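Local coordinates for protein transcription initiation factor IIB (Methanocaldococcus jannaschii, PDB 5O9J) that probably excises itself from a transcription factor IIB precursor and ligates the flanking sequences by protein splicing, as a mini-intein of the HINT fold, at residues 76-81 with 151-156; 90-95 with 179-184; 96-101 with 109-114; 117-122 with 145-150; 123-128 with 139-144. One frame throughout, in Å; residues are numbered along the deposited sequence.

Interaction 1 of 5, residues 76-81 with 151-156; sequences VSEMFE and INKVEP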
# COMPACT_ATOMS: atom_id res chain seq x y z
N VAL A 76 -4.77 3.34 -14.27
CA VAL A 76 -5.23 4.45 -13.45
C VAL A 76 -4.74 5.77 -14.02
O VAL A 76 -3.60 5.87 -14.49
CB VAL A 76 -4.77 4.32 -11.99
CG1 VAL A 76 -5.63 3.31 -11.26
CG2 VAL A 76 -3.32 3.89 -11.93
N SER A 77 -5.59 6.78 -13.96
CA SER A 77 -5.29 8.09 -14.54
C SER A 77 -4.44 8.96 -13.62
O SER A 77 -3.46 9.57 -14.05
CB SER A 77 -6.58 8.82 -14.88
OG SER A 77 -6.40 10.23 -14.78
N GLU A 78 -4.84 9.03 -12.36
CA GLU A 78 -4.21 9.95 -11.42
C GLU A 78 -3.92 9.30 -10.08
O GLU A 78 -4.59 8.35 -9.67
CB GLU A 78 -5.10 11.17 -11.19
CG GLU A 78 -6.45 10.81 -10.58
CD GLU A 78 -7.06 11.96 -9.79
OE1 GLU A 78 -6.58 13.11 -9.93
OE2 GLU A 78 -8.01 11.70 -9.01
N MET A 79 -2.90 9.81 -9.40
CA MET A 79 -2.68 9.45 -8.01
C MET A 79 -2.32 10.69 -7.23
O MET A 79 -1.77 11.64 -7.78
CB MET A 79 -1.58 8.41 -7.89
CG MET A 79 -1.97 7.03 -8.38
SD MET A 79 -0.62 5.90 -8.08
CE MET A 79 0.74 7.04 -8.31
N PHE A 80 -2.65 10.67 -5.94
CA PHE A 80 -2.34 11.79 -5.06
C PHE A 80 -0.99 11.57 -4.43
O PHE A 80 -0.71 10.48 -3.93
CB PHE A 80 -3.41 11.95 -3.98
CG PHE A 80 -4.75 12.37 -4.51
CD1 PHE A 80 -5.56 11.48 -5.19
CD2 PHE A 80 -5.21 13.67 -4.29
CE1 PHE A 80 -6.80 11.88 -5.67
CE2 PHE A 80 -6.44 14.07 -4.77
CZ PHE A 80 -7.24 13.17 -5.46
N GLU A 81 -0.15 12.58 -4.47
CA GLU A 81 1.08 12.56 -3.69
C GLU A 81 0.90 13.44 -2.46
O GLU A 81 0.73 14.64 -2.57
CB GLU A 81 2.27 13.03 -4.52
CG GLU A 81 3.58 12.98 -3.79
CD GLU A 81 4.69 13.66 -4.55
OE1 GLU A 81 4.57 14.88 -4.79
OE2 GLU A 81 5.68 12.98 -4.91
N ILE A 151 -0.22 18.63 -1.46
CA ILE A 151 -1.04 17.58 -2.06
C ILE A 151 -1.01 17.75 -3.57
O ILE A 151 -1.65 18.66 -4.12
CB ILE A 151 -2.50 17.61 -1.58
CG1 ILE A 151 -2.60 17.46 -0.07
CG2 ILE A 151 -3.29 16.51 -2.25
CD1 ILE A 151 -4.03 17.53 0.46
N ASN A 152 -0.26 16.90 -4.25
CA ASN A 152 -0.09 17.02 -5.69
C ASN A 152 -0.82 15.92 -6.41
O ASN A 152 -0.90 14.80 -5.92
CB ASN A 152 1.40 17.00 -6.05
CG ASN A 152 2.19 18.07 -5.33
OD1 ASN A 152 1.73 19.20 -5.21
ND2 ASN A 152 3.37 17.71 -4.83
N LYS A 153 -1.35 16.22 -7.58
CA LYS A 153 -1.87 15.16 -8.43
C LYS A 153 -0.81 14.81 -9.45
O LYS A 153 -0.29 15.69 -10.15
CB LYS A 153 -3.19 15.56 -9.08
CG LYS A 153 -4.32 15.71 -8.07
CD LYS A 153 -5.66 15.90 -8.75
CE LYS A 153 -6.79 15.97 -7.74
NZ LYS A 153 -8.14 15.92 -8.38
N VAL A 154 -0.45 13.53 -9.50
CA VAL A 154 0.62 13.07 -10.37
C VAL A 154 0.17 11.88 -11.21
O VAL A 154 -0.91 11.32 -11.01
CB VAL A 154 1.87 12.67 -9.57
CG1 VAL A 154 2.45 13.85 -8.81
CG2 VAL A 154 1.55 11.52 -8.62
N GLU A 155 1.02 11.51 -12.16
CA GLU A 155 0.77 10.34 -12.99
C GLU A 155 1.41 9.13 -12.36
O GLU A 155 2.51 9.23 -11.81
CB GLU A 155 1.31 10.54 -14.41
CG GLU A 155 2.63 11.34 -14.50
CD GLU A 155 2.48 12.85 -14.29
OE1 GLU A 155 1.58 13.44 -14.90
OE2 GLU A 155 3.31 13.38 -13.53
N PRO A 156 0.73 7.98 -12.44
CA PRO A 156 1.32 6.72 -11.98
C PRO A 156 2.58 6.43 -12.78
O PRO A 156 2.61 6.74 -13.97
CB PRO A 156 0.23 5.68 -12.26
CG PRO A 156 -1.04 6.47 -12.34
CD PRO A 156 -0.65 7.79 -12.93
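Glu81 and Asn152 stand side by side on one face of a strand pair in the HINT (intein splicing) domain, forming an antiparallel hydrogen-bonded pair. The Glu81 chain leaves with CG opposite the backbone N (chi1 -177°) and runs on extended, bringing the carboxylate level with the amide. Asn152 ND2 donates to Glu81 OE1 at 3.1 Å, within the amide's own plane, although the two planar groups are turned 61° apart; Glu150 OE1 is a second acceptor for the same nitrogen. The ladder continues with Val154 N to Met79 O at 2.9 Å. On the reverse face Phe80 and Lys153 also run alongside each other. The extended lysine chain follows the ring, with Lys153 CE 3.5 Å from Phe80 CE2, while Ile151 CG2 meets the ring edge in its plane. Lys153 NZ continues to Glu78 OE1 in a long salt bridge of 3.6 Å; Glu78 OE2 is taken by Arg94. Past the strand end, Pro156 CG presses tightly on Val76 CG2 at 3.5 Å, and Met79 CE comes to 3.7 Å from Pro156 CA. In this four-stranded antiparallel sheet, 79-84 lies between 143-154 and, through the backbone bonding of Phe80 with Val92, 88-92; Met79 and Pro156 also touch Asp6 of strand 5-6.

Interaction 2 of 5, residues 90-95 with 179-184; sequences VRVTRS and FVLHNA. Unlike the reference sequence in segment 179-184: Ala184 (reference Thr).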
# COMPACT_ATOMS: atom_id res chain seq x y z
N VAL A 90 4.01 10.01 0.03
CA VAL A 90 3.46 8.75 -0.44
C VAL A 90 2.56 9.02 -1.64
O VAL A 90 1.93 10.08 -1.71
CB VAL A 90 2.68 8.02 0.68
CG1 VAL A 90 1.49 8.85 1.16
CG2 VAL A 90 2.23 6.64 0.23
N ARG A 91 2.53 8.10 -2.60
CA ARG A 91 1.64 8.22 -3.75
C ARG A 91 0.55 7.16 -3.70
O ARG A 91 0.84 5.96 -3.74
CB ARG A 91 2.41 8.08 -5.06
CG ARG A 91 3.50 9.10 -5.28
CD ARG A 91 4.19 8.83 -6.61
NE ARG A 91 4.93 9.99 -7.09
CZ ARG A 91 5.11 10.27 -8.38
NH1 ARG A 91 5.79 11.35 -8.72
NH2 ARG A 91 4.62 9.46 -9.31
N VAL A 92 -0.71 7.59 -3.62
CA VAL A 92 -1.81 6.63 -3.54
C VAL A 92 -2.99 7.05 -4.41
O VAL A 92 -3.14 8.22 -4.77
CB VAL A 92 -2.31 6.44 -2.09
CG1 VAL A 92 -1.23 5.84 -1.23
CG2 VAL A 92 -2.76 7.77 -1.50
N THR A 93 -3.84 6.09 -4.73
CA THR A 93 -5.06 6.37 -5.47
C THR A 93 -6.09 7.00 -4.56
O THR A 93 -5.96 7.00 -3.33
CB THR A 93 -5.64 5.11 -6.10
OG1 THR A 93 -5.99 4.17 -5.07
CG2 THR A 93 -4.63 4.47 -7.05
N ARG A 94 -7.13 7.53 -5.19
CA ARG A 94 -8.14 8.34 -4.53
C ARG A 94 -8.90 7.58 -3.46
O ARG A 94 -9.32 8.16 -2.46
CB ARG A 94 -9.11 8.88 -5.60
CG ARG A 94 -10.58 8.62 -5.33
CD ARG A 94 -11.45 9.35 -6.33
NE ARG A 94 -11.13 10.78 -6.39
CZ ARG A 94 -10.46 11.34 -7.39
NH1 ARG A 94 -10.02 10.59 -8.40
NH2 ARG A 94 -10.21 12.64 -7.37
N SER A 95 -9.07 6.28 -3.66
CA SER A 95 -9.92 5.49 -2.78
C SER A 95 -9.22 5.05 -1.50
O SER A 95 -9.67 4.11 -0.86
CB SER A 95 -10.42 4.26 -3.52
OG SER A 95 -9.33 3.42 -3.87
N PHE A 179 3.42 5.56 6.66
CA PHE A 179 2.01 5.76 6.39
C PHE A 179 1.26 4.45 6.58
O PHE A 179 1.77 3.38 6.28
CB PHE A 179 1.77 6.27 4.97
CG PHE A 179 2.36 7.62 4.70
CD1 PHE A 179 3.66 7.75 4.24
CD2 PHE A 179 1.60 8.77 4.87
CE1 PHE A 179 4.20 8.99 3.97
CE2 PHE A 179 2.13 10.01 4.60
CZ PHE A 179 3.44 10.12 4.16
N VAL A 180 0.03 4.53 7.08
CA VAL A 180 -0.87 3.39 7.00
C VAL A 180 -2.03 3.75 6.08
O VAL A 180 -2.82 4.65 6.37
CB VAL A 180 -1.39 2.97 8.38
CG1 VAL A 180 -2.30 1.76 8.23
CG2 VAL A 180 -0.22 2.66 9.29
N LEU A 181 -2.11 3.06 4.96
CA LEU A 181 -3.11 3.37 3.95
C LEU A 181 -4.25 2.37 4.01
O LEU A 181 -4.04 1.16 3.82
CB LEU A 181 -2.47 3.38 2.55
CG LEU A 181 -1.29 4.32 2.28
CD1 LEU A 181 -1.53 5.71 2.87
CD2 LEU A 181 0.03 3.73 2.77
N HIS A 182 -5.45 2.86 4.29
CA HIS A 182 -6.62 2.00 4.35
C HIS A 182 -7.42 2.06 3.04
O HIS A 182 -7.69 3.15 2.54
CB HIS A 182 -7.52 2.40 5.51
CG HIS A 182 -6.82 2.42 6.84
ND1 HIS A 182 -6.95 1.39 7.76
CD2 HIS A 182 -6.02 3.33 7.42
CE1 HIS A 182 -6.25 1.68 8.84
NE2 HIS A 182 -5.67 2.85 8.67
N ASN A 183 -7.79 0.90 2.50
CA ASN A 183 -8.74 0.86 1.39
C ASN A 183 -10.04 1.52 1.82
O ASN A 183 -10.44 1.42 2.98
CB ASN A 183 -9.00 -0.57 0.93
CG ASN A 183 -7.77 -1.24 0.35
OD1 ASN A 183 -6.79 -0.58 0.02
ND2 ASN A 183 -7.84 -2.56 0.21
N ALA A 184 -10.70 2.21 0.90
CA ALA A 184 -11.88 2.98 1.26
C ALA A 184 -12.79 3.21 0.06
O ALA A 184 -12.97 2.32 -0.77
CB ALA A 184 -11.47 4.32 1.88
OXT ALA A 184 -13.36 4.30 -0.08
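Val90 and Val92 meet Phe179 and Leu181 in a buried apolar contact between two sheets, with strand 88-92 at the margin of one and strand 180-183 inside the other. The two segments run in nearly the same direction, 11° apart end to end. Val90 supplies a CH-pi contact: its CG1 sits 3.5 Å from the centroid of the Phe179 ring, almost on the ring normal. A chi1 of 62°, with CG1 between the backbone N and the carbonyl carbon, turns that methyl onto the ring and leaves Val90 CG2 to approach Leu181 CD2 at 4.4 Å. Next along, Val92 CG1 lies 3.8 Å from Leu181 CG. At the far end the chemistry turns polar, as Ala184 N makes a weak, strongly bent bond to Ser95 O at 2.8 Å. Ala184 stands where the reference sequence has threonine. Its place after the closing His182-Asn183 pair, beside a TxxH sequence (Thr93 to His96) that matches block B of inteins, is consistent with the C-terminal splice junction of an intein HINT domain.

Interaction 3 of 5, residues 96-101 with 109-114; sequences HSVFTI and IRVDEL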
# COMPACT_ATOMS: atom_id res chain seq x y z
N HIS A 96 -8.12 5.70 -1.13
CA HIS A 96 -7.46 5.35 0.12
C HIS A 96 -7.76 6.37 1.19
O HIS A 96 -7.98 7.54 0.91
CB HIS A 96 -5.94 5.24 -0.07
CG HIS A 96 -5.52 4.00 -0.77
ND1 HIS A 96 -5.43 3.90 -2.14
CD2 HIS A 96 -5.17 2.77 -0.29
CE1 HIS A 96 -5.04 2.69 -2.48
NE2 HIS A 96 -4.88 1.98 -1.37
N SER A 97 -7.75 5.91 2.44
CA SER A 97 -7.99 6.81 3.55
C SER A 97 -6.83 6.75 4.54
O SER A 97 -6.11 5.74 4.61
CB SER A 97 -9.30 6.47 4.25
OG SER A 97 -9.19 5.23 4.93
N VAL A 98 -6.63 7.82 5.29
CA VAL A 98 -5.53 7.91 6.23
C VAL A 98 -5.97 8.55 7.54
O VAL A 98 -6.82 9.45 7.54
CB VAL A 98 -4.35 8.71 5.65
CG1 VAL A 98 -3.68 7.94 4.53
CG2 VAL A 98 -4.82 10.06 5.14
N PHE A 99 -5.40 8.09 8.64
CA PHE A 99 -5.74 8.64 9.95
C PHE A 99 -5.39 10.11 10.01
O PHE A 99 -4.24 10.50 9.80
CB PHE A 99 -5.03 7.88 11.06
CG PHE A 99 -5.74 6.63 11.47
CD1 PHE A 99 -6.96 6.31 10.91
CD2 PHE A 99 -5.20 5.79 12.42
CE1 PHE A 99 -7.63 5.17 11.28
CE2 PHE A 99 -5.87 4.65 12.80
CZ PHE A 99 -7.08 4.33 12.23
N THR A 100 -6.40 10.92 10.29
CA THR A 100 -6.25 12.37 10.34
C THR A 100 -6.87 12.89 11.63
O THR A 100 -7.80 12.28 12.16
CB THR A 100 -6.94 13.07 9.13
OG1 THR A 100 -6.73 12.30 7.94
CG2 THR A 100 -6.39 14.47 8.93
N ILE A 101 -6.37 14.01 12.13
CA ILE A 101 -7.06 14.66 13.23
C ILE A 101 -8.15 15.56 12.67
O ILE A 101 -7.89 16.51 11.95
CB ILE A 101 -6.12 15.48 14.12
CG1 ILE A 101 -5.15 14.53 14.83
CG2 ILE A 101 -6.92 16.28 15.13
CD1 ILE A 101 -4.33 15.18 15.92
N ILE A 109 -9.57 9.55 6.95
CA ILE A 109 -10.07 10.48 5.93
C ILE A 109 -9.57 10.09 4.52
O ILE A 109 -8.38 9.87 4.33
CB ILE A 109 -9.64 11.93 6.22
CG1 ILE A 109 -10.15 12.37 7.59
CG2 ILE A 109 -10.14 12.88 5.12
CD1 ILE A 109 -11.65 12.28 7.74
N ARG A 110 -10.49 10.01 3.56
CA ARG A 110 -10.11 9.78 2.16
C ARG A 110 -9.05 10.79 1.71
O ARG A 110 -9.07 11.95 2.14
CB ARG A 110 -11.34 9.85 1.25
CG ARG A 110 -12.10 8.55 1.16
CD ARG A 110 -13.31 8.68 0.27
NE ARG A 110 -12.99 9.29 -1.01
CZ ARG A 110 -13.13 8.68 -2.19
NH1 ARG A 110 -13.59 7.43 -2.25
NH2 ARG A 110 -12.82 9.33 -3.30
N VAL A 111 -8.12 10.35 0.87
CA VAL A 111 -6.98 11.19 0.49
C VAL A 111 -7.40 12.40 -0.34
O VAL A 111 -6.70 13.42 -0.35
CB VAL A 111 -5.93 10.38 -0.30
CG1 VAL A 111 -5.31 9.32 0.59
CG2 VAL A 111 -6.56 9.76 -1.54
N ASP A 112 -8.53 12.30 -1.03
CA ASP A 112 -9.00 13.40 -1.87
C ASP A 112 -9.78 14.44 -1.06
O ASP A 112 -10.14 15.49 -1.57
CB ASP A 112 -9.86 12.87 -3.03
CG ASP A 112 -11.10 12.12 -2.56
OD1 ASP A 112 -11.22 11.84 -1.35
OD2 ASP A 112 -11.95 11.80 -3.42
N GLU A 113 -10.00 14.15 0.22
CA GLU A 113 -10.67 15.09 1.11
C GLU A 113 -9.68 15.71 2.10
O GLU A 113 -10.05 16.51 2.96
CB GLU A 113 -11.81 14.40 1.87
CG GLU A 113 -12.90 13.85 0.96
CD GLU A 113 -14.09 13.31 1.73
OE1 GLU A 113 -14.15 13.50 2.97
OE2 GLU A 113 -14.98 12.69 1.10
N LEU A 114 -8.41 15.34 1.96
CA LEU A 114 -7.36 15.94 2.78
C LEU A 114 -7.05 17.36 2.31
O LEU A 114 -7.24 17.69 1.14
CB LEU A 114 -6.10 15.09 2.73
CG LEU A 114 -6.14 13.74 3.44
CD1 LEU A 114 -4.91 12.96 3.07
CD2 LEU A 114 -6.22 13.95 4.94
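Val98 O is gripped by two donors, Ile109 N at 2.8 Å across the contact and Thr100 OG1 at 2.9 Å from its own strand, which arrive from opposite faces of the carbonyl plane, each more than 40° out of it. The setting is a beta hairpin of the HINT fold, strand 96-102 with strand 105-110, in which Val98 and Ile109 form an antiparallel hydrogen-bonded pair. Thr100 earns its double role from its first torsion (chi1 -40°): OG1 is swung beside the backbone N, back toward Val98 O, and there it also rests 3.4 Å from Ile109 CB, the two side chains crossing at about a right angle. Leu114 folds in behind, CD2 against Thr100 OG1 and CG2, and CD1 3.6 Å from Val98 CG2. With an alanine in place of Thr100, Val98 O would probably lose the donor on one of its faces, Ile109 and Leu114 the OG1 they both pack on, and Leu114 the CG2 methyl as well. Where the returning strand gives way to a turn, Val111 N still bonds to His96 O at 2.8 Å, and Val111 CG1 closes over the same oxygen at 3.2 Å. Beside this turn Arg110 holds Asp112 side-on, while Arg94 shares Asp112 OD2. Arg110 NE reaches Asp112 OD1 at 3.1 Å, and Arg110 NH2, straight within the guanidinium plane, meets Asp112 OD2 at 2.6 Å from 40° above the carboxylate.

Interaction 4 of 5, residues 117-122 with 145-150; sequences GDILVL and FLKIKE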
# COMPACT_ATOMS: atom_id res chain seq x y z
N GLY A 117 -2.12 21.47 5.71
CA GLY A 117 -2.31 21.83 7.10
C GLY A 117 -2.95 20.74 7.95
O GLY A 117 -2.87 20.79 9.18
N ASP A 118 -3.60 19.78 7.30
CA ASP A 118 -4.16 18.63 8.02
C ASP A 118 -3.07 17.91 8.79
O ASP A 118 -1.92 17.86 8.34
CB ASP A 118 -4.85 17.66 7.06
CG ASP A 118 -6.36 17.77 7.09
OD1 ASP A 118 -6.90 18.20 8.13
OD2 ASP A 118 -7.00 17.42 6.08
N ILE A 119 -3.43 17.37 9.94
CA ILE A 119 -2.48 16.60 10.75
C ILE A 119 -2.70 15.11 10.56
O ILE A 119 -3.75 14.57 10.93
CB ILE A 119 -2.60 16.94 12.25
CG1 ILE A 119 -2.30 18.42 12.48
CG2 ILE A 119 -1.66 16.06 13.07
CD1 ILE A 119 -2.30 18.82 13.95
N LEU A 120 -1.72 14.44 9.97
CA LEU A 120 -1.77 13.00 9.78
C LEU A 120 -1.11 12.29 10.94
O LEU A 120 -0.17 12.80 11.55
CB LEU A 120 -1.10 12.60 8.47
CG LEU A 120 -1.78 13.09 7.20
CD1 LEU A 120 -1.17 12.43 5.96
CD2 LEU A 120 -3.27 12.83 7.27
N VAL A 121 -1.61 11.10 11.25
CA VAL A 121 -0.99 10.26 12.25
C VAL A 121 -0.23 9.15 11.54
O VAL A 121 -0.83 8.28 10.92
CB VAL A 121 -2.02 9.67 13.22
CG1 VAL A 121 -1.31 8.92 14.36
CG2 VAL A 121 -2.91 10.77 13.78
N LEU A 122 1.09 9.19 11.63
CA LEU A 122 1.90 8.16 10.99
C LEU A 122 2.44 7.22 12.04
O LEU A 122 2.70 7.62 13.17
CB LEU A 122 3.05 8.78 10.19
CG LEU A 122 2.70 9.33 8.80
CD1 LEU A 122 1.94 10.63 8.90
CD2 LEU A 122 3.95 9.50 7.96
N PHE A 145 2.89 12.77 14.66
CA PHE A 145 1.89 13.66 14.09
C PHE A 145 2.53 14.69 13.17
O PHE A 145 3.32 15.53 13.61
CB PHE A 145 1.10 14.35 15.21
CG PHE A 145 0.38 13.39 16.11
CD1 PHE A 145 1.06 12.71 17.10
CD2 PHE A 145 -0.97 13.14 15.94
CE1 PHE A 145 0.40 11.81 17.92
CE2 PHE A 145 -1.63 12.24 16.76
CZ PHE A 145 -0.94 11.57 17.75
N LEU A 146 2.18 14.64 11.89
CA LEU A 146 2.86 15.45 10.90
C LEU A 146 1.88 16.18 10.00
O LEU A 146 0.94 15.58 9.46
CB LEU A 146 3.80 14.57 10.06
CG LEU A 146 4.86 13.75 10.81
CD1 LEU A 146 5.52 12.75 9.88
CD2 LEU A 146 5.92 14.65 11.47
N LYS A 147 2.10 17.49 9.84
CA LYS A 147 1.26 18.31 8.97
C LYS A 147 1.51 18.01 7.50
O LYS A 147 2.64 17.80 7.07
CB LYS A 147 1.50 19.81 9.23
CG LYS A 147 0.82 20.37 10.48
CD LYS A 147 0.98 21.90 10.54
CE LYS A 147 0.35 22.49 11.81
NZ LYS A 147 1.35 23.05 12.78
N ILE A 148 0.43 18.00 6.72
CA ILE A 148 0.55 17.93 5.27
C ILE A 148 1.13 19.24 4.73
O ILE A 148 0.65 20.32 5.08
CB ILE A 148 -0.81 17.63 4.62
CG1 ILE A 148 -1.31 16.24 5.03
CG2 ILE A 148 -0.73 17.77 3.11
CD1 ILE A 148 -2.69 15.89 4.50
N LYS A 149 2.16 19.14 3.90
CA LYS A 149 2.73 20.32 3.25
C LYS A 149 2.15 20.52 1.86
O LYS A 149 1.65 21.61 1.53
CB LYS A 149 4.25 20.21 3.15
CG LYS A 149 4.98 20.30 4.48
CD LYS A 149 6.44 20.69 4.25
CE LYS A 149 7.14 19.74 3.29
NZ LYS A 149 8.53 20.17 2.98
N GLU A 150 2.24 19.49 1.03
CA GLU A 150 1.68 19.54 -0.31
C GLU A 150 0.71 18.40 -0.55
O GLU A 150 0.79 17.35 0.10
CB GLU A 150 2.78 19.49 -1.38
CG GLU A 150 3.76 20.65 -1.34
CD GLU A 150 4.99 20.40 -2.19
OE1 GLU A 150 4.94 19.54 -3.10
OE2 GLU A 150 6.02 21.07 -1.95
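Ile148 fits its side chain between Asp118 and Leu120, and CB, CG1 and CD1 each meet something there. CB lies over Asp118 O. With chi1 at -65°, CG1 sits beside the backbone N, 3.7 Å from Asp118 O, and already touches Leu120 CG. The extended tip, Ile148 CD1, then reaches Asp118 CB at 3.8 Å while staying against the Leu120 branch; the Asp118 carboxylate is turned elsewhere, to a salt bridge with Arg102. Ile148 N donates to Asp118 O at 2.9 Å and Ile148 O receives Gly117 N at 3.1 Å. Here strand 119-123 forms the edge of a four-stranded antiparallel sheet of the HINT fold, beside the long strand 143-154; just beyond, Lys149 and Glu150 both face Val83 in a classic beta bulge. Leu120 and Leu146 form a hydrogen-bonded pair, flanked by non-hydrogen-bonded pairs. In one of these, Val121 and Phe145 point the same way: Val121 CG1 lies over a face of the ring, and CG2 comes to 3.6 Å from Phe145 CE2. Ile119 CG2 lies at the ring edge, near its plane, and is 3.9 Å from Phe145 CB at the root of the ring. Farther along, Leu122 crosses Leu146 at about a right angle, CD2 4.1 Å from Leu146 CD1.

Interaction 5 of 5, residues 123-128 with 139-144; sequences AKRITN and INSDFI. Unlike the reference sequence in segment 123-128: Arg125 (reference Glu), Ile126 (reference Leu), Thr127 (reference Pro).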
# COMPACT_ATOMS: atom_id res chain seq x y z
N ALA A 123 2.62 5.96 11.66
CA ALA A 123 3.31 5.04 12.54
C ALA A 123 4.77 5.45 12.59
O ALA A 123 5.30 6.03 11.65
CB ALA A 123 3.16 3.61 12.06
N LYS A 124 5.42 5.17 13.71
CA LYS A 124 6.84 5.43 13.81
C LYS A 124 7.61 4.23 13.28
O LYS A 124 8.12 3.41 14.03
CB LYS A 124 7.22 5.75 15.25
CG LYS A 124 8.36 6.74 15.38
CD LYS A 124 8.67 7.04 16.82
CE LYS A 124 10.06 7.62 16.95
NZ LYS A 124 11.07 6.68 16.39
N ARG A 125 7.66 4.10 11.96
CA ARG A 125 8.39 3.00 11.35
C ARG A 125 8.91 3.40 9.99
O ARG A 125 8.55 4.45 9.45
CB ARG A 125 7.50 1.75 11.26
CG ARG A 125 6.47 1.80 10.13
CD ARG A 125 5.72 0.47 10.03
NE ARG A 125 4.70 0.33 11.07
CZ ARG A 125 4.88 -0.31 12.22
NH1 ARG A 125 6.03 -0.91 12.49
NH2 ARG A 125 3.89 -0.38 13.10
N ILE A 126 9.77 2.57 9.43
CA ILE A 126 10.40 2.90 8.17
C ILE A 126 9.48 2.60 6.99
O ILE A 126 9.43 3.36 6.02
CB ILE A 126 11.73 2.15 8.03
CG1 ILE A 126 12.70 2.65 9.10
CG2 ILE A 126 12.31 2.33 6.63
CD1 ILE A 126 14.14 2.51 8.73
N THR A 127 8.72 1.51 7.09
CA THR A 127 7.89 1.06 5.98
C THR A 127 6.43 1.51 6.06
O THR A 127 5.89 1.70 7.14
CB THR A 127 7.89 -0.47 5.90
OG1 THR A 127 7.51 -1.01 7.17
CG2 THR A 127 9.28 -0.98 5.53
N ASN A 128 5.79 1.69 4.90
CA ASN A 128 4.36 1.92 4.89
C ASN A 128 3.58 0.61 5.03
O ASN A 128 4.11 -0.47 4.78
CB ASN A 128 3.93 2.63 3.60
CG ASN A 128 4.60 3.98 3.43
OD1 ASN A 128 5.08 4.57 4.41
ND2 ASN A 128 4.64 4.47 2.19
N ILE A 139 -0.97 -2.99 16.21
CA ILE A 139 0.47 -3.14 16.07
C ILE A 139 1.15 -2.44 17.26
O ILE A 139 0.63 -1.45 17.77
CB ILE A 139 0.99 -2.53 14.75
CG1 ILE A 139 0.61 -1.04 14.65
CG2 ILE A 139 0.47 -3.31 13.55
CD1 ILE A 139 0.72 -0.44 13.26
N ASN A 140 2.30 -2.95 17.69
CA ASN A 140 2.98 -2.35 18.85
C ASN A 140 3.91 -1.22 18.40
O ASN A 140 5.14 -1.34 18.42
CB ASN A 140 3.76 -3.42 19.66
CG ASN A 140 4.30 -2.88 20.97
OD1 ASN A 140 5.50 -2.96 21.25
ND2 ASN A 140 3.42 -2.30 21.78
N SER A 141 3.30 -0.11 18.01
CA SER A 141 4.04 1.00 17.42
C SER A 141 3.82 2.33 18.14
O SER A 141 2.77 2.56 18.74
CB SER A 141 3.67 1.17 15.94
OG SER A 141 4.44 2.18 15.33
N ASP A 142 4.83 3.20 18.08
CA ASP A 142 4.66 4.59 18.45
C ASP A 142 4.07 5.32 17.25
O ASP A 142 4.20 4.85 16.13
CB ASP A 142 5.98 5.22 18.88
CG ASP A 142 6.46 4.70 20.22
OD1 ASP A 142 5.62 4.57 21.14
OD2 ASP A 142 7.67 4.42 20.36
N PHE A 143 3.42 6.45 17.50
CA PHE A 143 2.81 7.23 16.43
C PHE A 143 3.33 8.66 16.44
O PHE A 143 3.65 9.20 17.49
CB PHE A 143 1.29 7.22 16.55
CG PHE A 143 0.68 5.85 16.42
CD1 PHE A 143 0.33 5.35 15.17
CD2 PHE A 143 0.50 5.05 17.54
CE1 PHE A 143 -0.22 4.08 15.05
CE2 PHE A 143 -0.05 3.78 17.42
CZ PHE A 143 -0.41 3.30 16.17
N ILE A 144 3.43 9.27 15.27
CA ILE A 144 3.91 10.63 15.19
C ILE A 144 2.91 11.46 14.40
O ILE A 144 2.16 10.93 13.58
CB ILE A 144 5.30 10.69 14.54
CG1 ILE A 144 5.26 10.11 13.13
CG2 ILE A 144 6.31 9.91 15.38
CD1 ILE A 144 6.62 10.02 12.48
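Lys124 and Asp142 mark where the antiparallel ladder of 119-123 with 143-154 frays, Ala123 and Phe143 forming a non-hydrogen-bonded pair before the chain at Lys124 bends in an inverse gamma turn. Arg125, Ile126 and Thr127 differ from the reference sequence, consistent with an altered connection in a mini-intein. Asp142 O takes Lys124 N at 2.7 Å and, from the opposite face of the carbonyl, Ser141 OG at 2.8 Å. Ser141 OG, trans to its backbone N (chi1 -176°), lies over one face of the Arg125 guanidinium, but its angle to NH2 is too poor for a hydrogen bond. Closer are Ser141 CB and, at the guanidinium edge, Ile139 CD1, each 3.2 Å from Arg125 NH2. An alanine at Ser141 would probably leave Asp142 O with one face lacking its donor and Arg125 without a hydroxyl over its guanidinium. Lys124 lies along Asp142 and crosses the Ile144 side chain at about a right angle, Lys124 CG against Ile144 CG2. Lys124 NZ stays 5.7 Å from Asp142 OD2, so the opposite charges probably attract only diffusely; the polar link across the contact is Lys124 N to Asp142 O, backed by Ser141 OG from the carbonyl's own segment.

Interactions 1, 4 and 5 all use strand 143-154, meeting in turn strand 79-84, strand 119-123 and the end of that strand with the turn after it. All three are partly buried, and their chemistry is mixed: a salt bridge and an amide-carboxylate bond in interaction 1, apolar cross-strand pairs in interaction 4, buried on the Leu120 and Ile148 face and more open around Phe145, and a single cross-segment hydrogen bond in interaction 5. Interactions 2 and 3 are the buried ones. Interaction 2 joins two sheets by side chains rather than by a backbone ladder, whereas interaction 3 is a local hairpin. Arg94, from interaction 2, pairs with Glu78 of interaction 1 and Asp112 of interaction 3. Backbone bonds of Phe99 and Ile101 similarly join interaction 3 to interaction 4.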